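Local coordinates for protein dihydrodipicolinate synthase (Aquifex aeolicus, PDB 2EHH) that probably catalyses the condensation of pyruvate with aspartate beta-semialdehyde to 4-hydroxy-tetrahydrodipicolinate, a step of lysine biosynthesis through diaminopimelate, at residues A[8-13]-A[260-265]; A[74-79]-A[99-104]. One frame throughout, in Å; residues are numbered along the deposited sequence.

Interaction 1: residues A[8-13]-A[260-265]; sequences ALITPF and GMCEKE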
# COMPACT_ATOMS: atom_id res chain seq x y z
N ALA A 8 23.04 1.72 -16.03
CA ALA A 8 21.96 2.57 -16.53
C ALA A 8 22.68 3.91 -16.54
O ALA A 8 22.78 4.60 -15.53
CB ALA A 8 20.79 2.58 -15.54
N LEU A 9 23.22 4.26 -17.70
CA LEU A 9 24.00 5.48 -17.84
C LEU A 9 23.23 6.79 -17.77
O LEU A 9 22.16 6.94 -18.37
CB LEU A 9 24.77 5.43 -19.16
CG LEU A 9 26.06 6.24 -19.23
CD1 LEU A 9 27.11 5.59 -18.35
CD2 LEU A 9 26.55 6.30 -20.67
N ILE A 10 23.77 7.74 -17.03
CA ILE A 10 23.17 9.07 -16.92
C ILE A 10 23.41 9.74 -18.26
O ILE A 10 24.26 9.30 -19.04
CB ILE A 10 23.88 9.93 -15.85
CG1 ILE A 10 25.38 10.01 -16.17
CG2 ILE A 10 23.66 9.34 -14.47
CD1 ILE A 10 26.14 11.03 -15.35
N THR A 11 22.66 10.80 -18.55
CA THR A 11 22.84 11.55 -19.78
C THR A 11 23.38 12.93 -19.40
O THR A 11 22.65 13.77 -18.86
CB THR A 11 21.52 11.73 -20.56
OG1 THR A 11 20.99 10.45 -20.91
CG2 THR A 11 21.77 12.53 -21.84
N PRO A 12 24.67 13.18 -19.65
CA PRO A 12 25.32 14.46 -19.33
C PRO A 12 24.69 15.61 -20.11
O PRO A 12 24.35 15.47 -21.28
CB PRO A 12 26.77 14.23 -19.75
CG PRO A 12 26.95 12.75 -19.61
CD PRO A 12 25.66 12.21 -20.17
N PHE A 13 24.53 16.75 -19.44
CA PHE A 13 23.96 17.94 -20.05
C PHE A 13 24.93 19.11 -19.89
O PHE A 13 25.67 19.17 -18.91
CB PHE A 13 22.63 18.32 -19.39
CG PHE A 13 21.50 17.38 -19.71
CD1 PHE A 13 20.63 16.97 -18.71
CD2 PHE A 13 21.29 16.93 -21.01
CE1 PHE A 13 19.56 16.12 -19.00
CE2 PHE A 13 20.22 16.09 -21.31
CZ PHE A 13 19.35 15.68 -20.30
N GLY A 260 33.78 14.67 -11.31
CA GLY A 260 34.18 15.39 -12.51
C GLY A 260 33.85 14.72 -13.83
O GLY A 260 34.51 14.96 -14.84
N MET A 261 32.80 13.90 -13.83
CA MET A 261 32.41 13.18 -15.04
C MET A 261 31.33 13.87 -15.86
O MET A 261 31.03 13.47 -16.98
CB MET A 261 31.94 11.77 -14.66
CG MET A 261 32.88 11.10 -13.67
SD MET A 261 32.34 9.46 -13.23
CE MET A 261 33.13 8.54 -14.53
N CYS A 262 30.74 14.92 -15.29
CA CYS A 262 29.70 15.65 -15.99
C CYS A 262 29.39 16.95 -15.27
O CYS A 262 29.85 17.18 -14.15
CB CYS A 262 28.42 14.82 -16.08
SG CYS A 262 27.62 14.52 -14.48
N GLU A 263 28.61 17.80 -15.94
CA GLU A 263 28.21 19.07 -15.37
C GLU A 263 27.06 18.79 -14.41
O GLU A 263 26.33 17.82 -14.57
CB GLU A 263 27.73 20.01 -16.47
CG GLU A 263 28.81 20.39 -17.47
CD GLU A 263 30.00 21.05 -16.81
OE1 GLU A 263 29.80 22.09 -16.15
OE2 GLU A 263 31.13 20.54 -16.97
N LYS A 264 26.93 19.65 -13.40
CA LYS A 264 25.86 19.52 -12.42
C LYS A 264 24.64 20.17 -13.06
O LYS A 264 24.27 21.29 -12.72
CB LYS A 264 26.24 20.25 -11.14
CG LYS A 264 25.29 20.05 -9.97
CD LYS A 264 25.83 20.77 -8.75
CE LYS A 264 24.97 20.55 -7.53
NZ LYS A 264 25.55 21.24 -6.35
N GLU A 265 24.02 19.47 -14.00
CA GLU A 265 22.86 20.01 -14.71
C GLU A 265 21.80 18.96 -15.02
O GLU A 265 22.10 17.93 -15.63
CB GLU A 265 23.33 20.67 -16.02
CG GLU A 265 22.24 21.33 -16.85
CD GLU A 265 22.79 22.02 -18.09
OE1 GLU A 265 23.81 22.73 -17.96
OE2 GLU A 265 22.22 21.86 -19.18
O HOH W 1 24.67 16.87 -16.53
O HOH W 2 27.68 17.46 -18.59
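The ring of Phe13 meets the carbonyl of Glu265 edge-on: Glu265 O lies in the ring plane, 3.5 Å from Phe13 CD1. One face of the same ring carries the carbonyl oxygen of Thr11, 3.7 Å above the plane and over its centre. Both oxygens also accept hydrogen bonds from Lys253 NZ of helix 250-258, and the Lys253 side chain packs on Phe13. The Glu265 side chain lies alongside Phe13 CB and its carbonyl carbon, with CG anti to the Glu265 N (chi1 -178°) and the chain extended beyond it. This shape brings Glu265 OE2 to 3.6 Å from Phe13 CB, and the carboxylate is fixed there by the backbone N-H of Gly16. Replacing this glutamate with an alanine is likely to leave Gly16 N without its carboxylate partner and to strip the packing from Phe13 CB. Polar contact between the backbones is carried by two waters. Water W2 bridges the segments, donating to Phe13 O at 2.7 Å and accepting from Glu263 N at 2.8 Å. Water W1 accepts from Phe13 N at 2.9 Å and sits beside the carbonyl oxygens of Glu263 and Glu265. Apolar packing completes the interface. Cys262 SG, held between its own N and carbonyl carbon by a chi1 of 67°, reaches Ile10 CD1 at 3.9 Å, while Cys262 CB rests 4.1 Å from Pro12 CB. Since the touching parts run 68° apart, this is a crossing of two loops rather than a paired sheet. It joins the loop after strand 4-8, the first strand of a TIM barrel, to the connection following helix 250-258, and Ile10 also lies next to Thr44, a predicted pyruvate-binding residue.

Interaction 2: residues A[74-79]-A[99-104]; sequences AGTGGN and ALVVVP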
# COMPACT_ATOMS: atom_id res chain seq x y z
N ALA A 74 19.50 0.20 -25.80
CA ALA A 74 18.81 1.48 -25.92
C ALA A 74 17.43 1.49 -25.28
O ALA A 74 16.64 0.56 -25.47
CB ALA A 74 18.70 1.87 -27.39
N GLY A 75 17.15 2.54 -24.52
CA GLY A 75 15.85 2.69 -23.90
C GLY A 75 14.99 3.23 -25.03
O GLY A 75 15.23 4.34 -25.51
N THR A 76 14.01 2.45 -25.47
CA THR A 76 13.17 2.86 -26.59
C THR A 76 11.67 2.88 -26.34
O THR A 76 10.89 3.12 -27.26
CB THR A 76 13.42 1.94 -27.80
OG1 THR A 76 13.00 0.61 -27.46
CG2 THR A 76 14.89 1.92 -28.17
N GLY A 77 11.25 2.64 -25.10
CA GLY A 77 9.83 2.62 -24.84
C GLY A 77 9.25 3.86 -24.19
O GLY A 77 9.97 4.76 -23.76
N GLY A 78 7.92 3.91 -24.16
CA GLY A 78 7.20 5.01 -23.56
C GLY A 78 5.84 4.43 -23.26
O GLY A 78 5.74 3.23 -23.02
N ASN A 79 4.78 5.24 -23.27
CA ASN A 79 3.46 4.67 -23.02
C ASN A 79 2.58 4.74 -24.26
O ASN A 79 1.35 4.66 -24.16
CB ASN A 79 2.78 5.36 -21.82
CG ASN A 79 2.61 6.85 -22.00
OD1 ASN A 79 3.01 7.42 -23.02
ND2 ASN A 79 2.02 7.49 -21.00
N ALA A 99 17.10 -3.56 -26.99
CA ALA A 99 16.20 -2.46 -26.68
C ALA A 99 15.50 -2.71 -25.35
O ALA A 99 14.95 -3.78 -25.13
CB ALA A 99 15.16 -2.31 -27.79
N LEU A 100 15.56 -1.72 -24.46
CA LEU A 100 14.91 -1.80 -23.16
C LEU A 100 13.56 -1.11 -23.33
O LEU A 100 13.51 0.09 -23.61
CB LEU A 100 15.73 -1.08 -22.09
CG LEU A 100 15.16 -1.13 -20.66
CD1 LEU A 100 15.76 -2.32 -19.92
CD2 LEU A 100 15.50 0.15 -19.94
N VAL A 101 12.48 -1.85 -23.17
CA VAL A 101 11.14 -1.31 -23.35
C VAL A 101 10.38 -1.32 -22.04
O VAL A 101 10.00 -2.38 -21.53
CB VAL A 101 10.38 -2.14 -24.39
CG1 VAL A 101 9.00 -1.54 -24.63
CG2 VAL A 101 11.19 -2.19 -25.69
N VAL A 102 10.17 -0.14 -21.47
CA VAL A 102 9.48 -0.04 -20.20
C VAL A 102 7.99 -0.37 -20.32
O VAL A 102 7.38 -0.16 -21.37
CB VAL A 102 9.64 1.39 -19.60
CG1 VAL A 102 8.85 2.40 -20.42
CG2 VAL A 102 9.19 1.41 -18.14
N VAL A 103 7.43 -0.92 -19.25
CA VAL A 103 6.01 -1.22 -19.22
C VAL A 103 5.37 0.17 -19.24
O VAL A 103 5.79 1.05 -18.50
CB VAL A 103 5.61 -1.92 -17.90
CG1 VAL A 103 4.09 -1.94 -17.74
CG2 VAL A 103 6.16 -3.34 -17.88
N PRO A 104 4.38 0.39 -20.11
CA PRO A 104 3.71 1.69 -20.20
C PRO A 104 3.33 2.30 -18.86
O PRO A 104 2.64 1.68 -18.04
CB PRO A 104 2.49 1.38 -21.06
CG PRO A 104 3.06 0.39 -22.04
CD PRO A 104 3.87 -0.54 -21.14
O HOH W 3 12.06 1.97 -22.38
O HOH W 4 7.13 1.03 -23.75
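Leu100 O is gripped by two hydrogen bonds, one from Thr76 N and one from water W3. The bond from Thr76 N is 3.0 Å long and nearly straight (164° at the hydrogen), with the donor tilted 25° from the carbonyl plane. Water W3 donates to Leu100 O at 2.7 Å, and the CA of Gly75 adds a C-H···O contact. One step earlier, Leu100 N bonds to Ala74 O at 2.7 Å. Parallel bridges pair Ala74 with Ala99 and Gly75 with Leu100; beyond them direct backbone bonds give way to waters, though the chains stay close. W3 accepts from Gly77 N at 2.9 Å and also from Val102 N, while W4 donates to Gly78 O and, at 2.7 Å, to Val102 O. Gly77 faces its partner strand so closely that a CB on it would come tightly against both Val102 N and Val101 CG1. Among the side chains, a chi1 of 64° sets Thr76 OG1 between its backbone N and carbonyl carbon. From there Thr76 OG1 lies 3.6 Å from Ala99 CB and also touches Val101 CG2; it is hydrogen-bonded with Thr88 OG1. Further along, Asn79 CB packs against Pro104 CB at 4.1 Å, and Asn79 ND2 bonds to Tyr105 O. The two segments belong to the beta-alpha-beta unit of strand 71-75, helix 81-93 and strand 98-102 in the barrel. Ala74, Ala99 and Thr76 lie against helix 81-93. Leu100 points to the opposite face of the sheet, beside the predicted pyruvate-binding Ile203, and packs with Val102 on Tyr132 of strand 129-133, while Pro104 rests on helix 111-124 and also meets Pro269 of a second subunit.

In the fold
Both contacts are largely buried, but interaction 2 lies within the barrel wall, pairing two adjacent strands, whereas interaction 1 lies farther out and joins two irregular loops 247 residues apart in sequence. Their chemistry follows: 74-79 and 99-104 run 17° apart and share two direct backbone bonds before waters continue the pairing, while in 8-13 with 260-265 the bridging bonds pass through water and the rest is side-chain packing. In interaction 1 Glu263 is exposed, yet no other chain is touched; interaction 2 reaches the second subunit. The two contacts do not meet, their nearest atoms about 7 Å apart, and interaction 2 falls within the chain between the segments of interaction 1.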